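Local coordinates for isocitrate dehydrogenase [NAD] subunit 2, mitochondrial (Saccharomyces cerevisiae, PDB 3BLX), which catalyses, with a second type of subunit in an octamer, the NAD-dependent oxidative decarboxylation of isocitrate to 2-oxoglutarate in the citric acid cycle and also binds RNA, at residues Ile287-Leu299 / Thr334-Phe346. Sequence-based numbering, arbitrary orientation.
Sequences IAGQDKANPTALL and TGDLAGTATTSSF
The backbones come nearest where Asp291 lies beside Thr343 and Lys292 beside Thr342, both CA pairs 5.4 Å apart. Thr343 N donates to Asp291 O at 3.0 Å in an almost straight bond (175°). The Asp291 carboxylate reaches the first turn of helix 343-352. Its OD1 accepts from Ser344 OG at 3.0 Å and, in a longer and more bent bond, from Ser344 N at 3.3 Å. Both come on the syn side, the amide further out of the carboxylate plane. Thr342 OG1 is 2.8 Å from both Asp291 O and Asp291 OD1, and its single proton can serve either. The negative charge at this N-terminal helix end is probably stabilised by the helix dipole, although Glu35 brings a like charge close to Asp291.

Asn294 links a second helix start to the 334-337 turn. Its CG is anti to the backbone N (chi1 -175°), beside the carbonyl carbon, and from there the amide serves two partners. ND2 donates across the contact to the syn lone pair of Asp336 OD2 at 2.8 Å. That oxygen lies in the amide plane, and the carboxylate plane is turned 45° from it. OD1 turns back to accept from Thr296 N at 3.0 Å and from Thr296 OG1. A leucine in place of Asn294 would probably leave Asp336 OD2 without this donor and Thr296 N without its capping acceptor. Beyond, Phe346 CZ packs 3.8 Å from Thr296 OG1.

The arrangement is helix N-terminal capping: Asn294 caps helix 296-309, and Asp291, in the loop before it, binds the start of helix 343-352, tying together two helix starts of the isocitrate/isopropylmalate dehydrogenase fold.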
loop_
_atom_site.group_PDB
_atom_site.type_symbol
_atom_site.label_atom_id
_atom_site.label_comp_id
_atom_site.label_asym_id
_atom_site.label_seq_id
_atom_site.Cartn_x
_atom_site.Cartn_y
_atom_site.Cartn_z
ATOM N N ILE B 287 -46.350 8.709 0.047
ATOM C CA ILE B 287 -47.687 8.999 0.576
ATOM C C ILE B 287 -48.453 9.901 -0.386
ATOM O O ILE B 287 -49.550 10.385 -0.095
ATOM C CB ILE B 287 -47.650 9.629 1.995
ATOM C CG1 ILE B 287 -48.960 9.355 2.702
ATOM C CG2 ILE B 287 -47.413 11.137 1.964
ATOM C CD1 ILE B 287 -49.379 7.915 2.587
ATOM N N ALA B 288 -47.870 10.121 -1.554
ATOM C CA ALA B 288 -48.513 10.936 -2.577
ATOM C C ALA B 288 -49.651 10.189 -3.267
ATOM O O ALA B 288 -49.600 8.964 -3.448
ATOM C CB ALA B 288 -47.506 11.407 -3.590
ATOM N N GLY B 289 -50.679 10.947 -3.645
ATOM C CA GLY B 289 -51.860 10.404 -4.287
ATOM C C GLY B 289 -52.853 9.805 -3.317
ATOM O O GLY B 289 -54.055 9.912 -3.531
ATOM N N GLN B 290 -52.342 9.180 -2.254
ATOM C CA GLN B 290 -53.171 8.471 -1.276
ATOM C C GLN B 290 -54.052 9.400 -0.409
ATOM O O GLN B 290 -54.811 8.931 0.437
ATOM C CB GLN B 290 -52.310 7.539 -0.403
ATOM C CG GLN B 290 -51.292 6.701 -1.173
ATOM C CD GLN B 290 -50.517 5.748 -0.274
ATOM O OE1 GLN B 290 -50.911 5.486 0.865
ATOM N NE2 GLN B 290 -49.410 5.218 -0.788
ATOM N N ASP B 291 -53.945 10.711 -0.632
ATOM C CA ASP B 291 -54.749 11.709 0.081
ATOM C C ASP B 291 -54.483 11.797 1.594
ATOM O O ASP B 291 -55.371 12.149 2.370
ATOM C CB ASP B 291 -56.235 11.453 -0.160
ATOM C CG ASP B 291 -57.036 12.740 -0.292
ATOM O OD1 ASP B 291 -57.971 12.952 0.511
ATOM O OD2 ASP B 291 -56.720 13.547 -1.201
ATOM N N LYS B 292 -53.265 11.489 2.017
ATOM C CA LYS B 292 -52.954 11.498 3.431
ATOM C C LYS B 292 -52.147 12.738 3.841
ATOM O O LYS B 292 -51.852 12.919 5.021
ATOM C CB LYS B 292 -52.217 10.215 3.822
ATOM C CG LYS B 292 -52.954 8.921 3.509
ATOM C CD LYS B 292 -52.293 7.740 4.235
ATOM C CE LYS B 292 -52.648 6.390 3.624
ATOM N NZ LYS B 292 -51.840 5.270 4.221
ATOM N N ALA B 293 -51.813 13.592 2.870
ATOM C CA ALA B 293 -50.931 14.744 3.102
ATOM C C ALA B 293 -51.495 15.717 4.123
ATOM O O ALA B 293 -52.694 15.775 4.315
ATOM C CB ALA B 293 -50.656 15.472 1.804
ATOM N N ASN B 294 -50.627 16.492 4.763
ATOM C CA ASN B 294 -51.071 17.490 5.723
ATOM C C ASN B 294 -50.719 18.916 5.306
ATOM O O ASN B 294 -49.566 19.327 5.398
ATOM C CB ASN B 294 -50.515 17.173 7.108
ATOM C CG ASN B 294 -51.038 18.116 8.175
ATOM O OD1 ASN B 294 -51.661 19.128 7.869
ATOM N ND2 ASN B 294 -50.779 17.790 9.435
ATOM N N PRO B 295 -51.725 19.687 4.878
ATOM C CA PRO B 295 -51.583 21.022 4.290
ATOM C C PRO B 295 -51.377 22.151 5.298
ATOM O O PRO B 295 -51.281 23.324 4.895
ATOM C CB PRO B 295 -52.930 21.246 3.599
ATOM C CG PRO B 295 -53.753 20.059 3.894
ATOM C CD PRO B 295 -53.131 19.298 4.983
ATOM N N THR B 296 -51.324 21.815 6.580
ATOM C CA THR B 296 -51.176 22.825 7.625
ATOM C C THR B 296 -49.945 23.708 7.446
ATOM O O THR B 296 -50.023 24.942 7.582
ATOM C CB THR B 296 -51.032 22.189 8.999
ATOM O OG1 THR B 296 -52.084 21.244 9.212
ATOM C CG2 THR B 296 -51.071 23.270 10.063
ATOM N N ALA B 297 -48.812 23.056 7.179
ATOM C CA ALA B 297 -47.538 23.734 7.016
ATOM C C ALA B 297 -47.617 24.710 5.862
ATOM O O ALA B 297 -47.287 25.880 6.011
ATOM C CB ALA B 297 -46.454 22.728 6.790
ATOM N N LEU B 298 -48.070 24.238 4.706
ATOM C CA LEU B 298 -48.230 25.142 3.573
ATOM C C LEU B 298 -49.297 26.227 3.857
ATOM O O LEU B 298 -49.122 27.394 3.496
ATOM C CB LEU B 298 -48.505 24.368 2.275
ATOM C CG LEU B 298 -48.446 25.191 0.981
ATOM C CD1 LEU B 298 -47.172 26.015 0.909
ATOM C CD2 LEU B 298 -48.566 24.316 -0.238
ATOM N N LEU B 299 -50.384 25.851 4.525
ATOM C CA LEU B 299 -51.427 26.822 4.901
ATOM C C LEU B 299 -50.906 27.967 5.761
ATOM O O LEU B 299 -51.247 29.141 5.553
ATOM C CB LEU B 299 -52.563 26.118 5.642
ATOM C CG LEU B 299 -53.895 25.895 4.933
ATOM C CD1 LEU B 299 -53.791 26.078 3.437
ATOM C CD2 LEU B 299 -54.450 24.511 5.307
ATOM N N THR B 334 -54.553 14.430 10.939
ATOM C CA THR B 334 -54.170 13.566 9.836
ATOM C C THR B 334 -53.264 12.480 10.390
ATOM O O THR B 334 -52.877 12.533 11.542
ATOM C CB THR B 334 -53.405 14.317 8.747
ATOM O OG1 THR B 334 -53.817 15.687 8.705
ATOM C CG2 THR B 334 -53.658 13.670 7.394
ATOM N N GLY B 335 -52.907 11.502 9.565
ATOM C CA GLY B 335 -52.138 10.352 10.020
ATOM C C GLY B 335 -50.885 10.673 10.819
ATOM O O GLY B 335 -50.478 9.907 11.701
ATOM N N ASP B 336 -50.274 11.807 10.505
ATOM C CA ASP B 336 -49.037 12.236 11.150
ATOM C C ASP B 336 -49.257 12.679 12.604
ATOM O O ASP B 336 -48.414 12.432 13.478
ATOM C CB ASP B 336 -48.366 13.354 10.332
ATOM C CG ASP B 336 -49.362 14.408 9.836
ATOM O OD1 ASP B 336 -50.201 14.089 8.962
ATOM O OD2 ASP B 336 -49.291 15.566 10.301
ATOM N N LEU B 337 -50.395 13.326 12.846
ATOM C CA LEU B 337 -50.760 13.803 14.176
ATOM C C LEU B 337 -51.668 12.816 14.922
ATOM O O LEU B 337 -52.551 13.232 15.690
ATOM C CB LEU B 337 -51.477 15.150 14.067
ATOM C CG LEU B 337 -50.820 16.234 13.223
ATOM C CD1 LEU B 337 -51.661 17.502 13.281
ATOM C CD2 LEU B 337 -49.393 16.495 13.676
ATOM N N ALA B 338 -51.447 11.516 14.699
ATOM C CA ALA B 338 -52.327 10.471 15.235
ATOM C C ALA B 338 -53.798 10.863 15.078
ATOM O O ALA B 338 -54.561 10.888 16.046
ATOM C CB ALA B 338 -51.999 10.179 16.693
ATOM N N GLY B 339 -54.167 11.194 13.845
ATOM C CA GLY B 339 -55.521 11.581 13.495
ATOM C C GLY B 339 -56.099 10.613 12.478
ATOM O O GLY B 339 -55.482 9.603 12.134
ATOM N N THR B 340 -57.288 10.919 11.981
ATOM C CA THR B 340 -57.999 9.978 11.129
ATOM C C THR B 340 -58.476 10.635 9.837
ATOM O O THR B 340 -58.839 9.949 8.878
ATOM C CB THR B 340 -59.214 9.375 11.865
ATOM O OG1 THR B 340 -60.049 10.436 12.346
ATOM C CG2 THR B 340 -58.748 8.515 13.047
ATOM N N ALA B 341 -58.464 11.963 9.811
ATOM C CA ALA B 341 -58.940 12.706 8.653
ATOM C C ALA B 341 -58.088 12.510 7.417
ATOM O O ALA B 341 -56.993 11.949 7.462
ATOM C CB ALA B 341 -59.043 14.178 8.962
ATOM N N THR B 342 -58.614 12.998 6.303
ATOM C CA THR B 342 -57.961 12.878 5.021
ATOM C C THR B 342 -57.705 14.287 4.533
ATOM O O THR B 342 -58.318 15.223 5.040
ATOM C CB THR B 342 -58.869 12.164 4.023
ATOM O OG1 THR B 342 -58.073 11.579 2.991
ATOM C CG2 THR B 342 -59.876 13.134 3.420
ATOM N N THR B 343 -56.809 14.458 3.562
ATOM C CA THR B 343 -56.461 15.812 3.135
ATOM C C THR B 343 -57.678 16.546 2.557
ATOM O O THR B 343 -57.768 17.760 2.651
ATOM C CB THR B 343 -55.176 15.863 2.234
ATOM O OG1 THR B 343 -55.012 17.163 1.644
ATOM C CG2 THR B 343 -55.231 14.837 1.163
ATOM N N SER B 344 -58.630 15.799 2.011
ATOM C CA SER B 344 -59.889 16.376 1.527
ATOM C C SER B 344 -60.831 16.728 2.670
ATOM O O SER B 344 -61.382 17.830 2.720
ATOM C CB SER B 344 -60.608 15.413 0.590
ATOM O OG SER B 344 -59.821 15.131 -0.544
ATOM N N SER B 345 -61.032 15.784 3.582
ATOM C CA SER B 345 -61.931 16.010 4.697
ATOM C C SER B 345 -61.426 17.133 5.594
ATOM O O SER B 345 -62.205 17.843 6.206
ATOM C CB SER B 345 -62.108 14.728 5.495
ATOM O OG SER B 345 -61.089 14.578 6.447
ATOM N N PHE B 346 -60.113 17.290 5.661
ATOM C CA PHE B 346 -59.495 18.361 6.435
ATOM C C PHE B 346 -59.779 19.718 5.795
ATOM O O PHE B 346 -60.146 20.665 6.484
ATOM C CB PHE B 346 -57.981 18.123 6.544
ATOM C CG PHE B 346 -57.261 19.067 7.483
ATOM C CD1 PHE B 346 -56.928 18.663 8.767
ATOM C CD2 PHE B 346 -56.880 20.337 7.069
ATOM C CE1 PHE B 346 -56.257 19.517 9.625
ATOM C CE2 PHE B 346 -56.206 21.194 7.922
ATOM C CZ PHE B 346 -55.897 20.787 9.201
#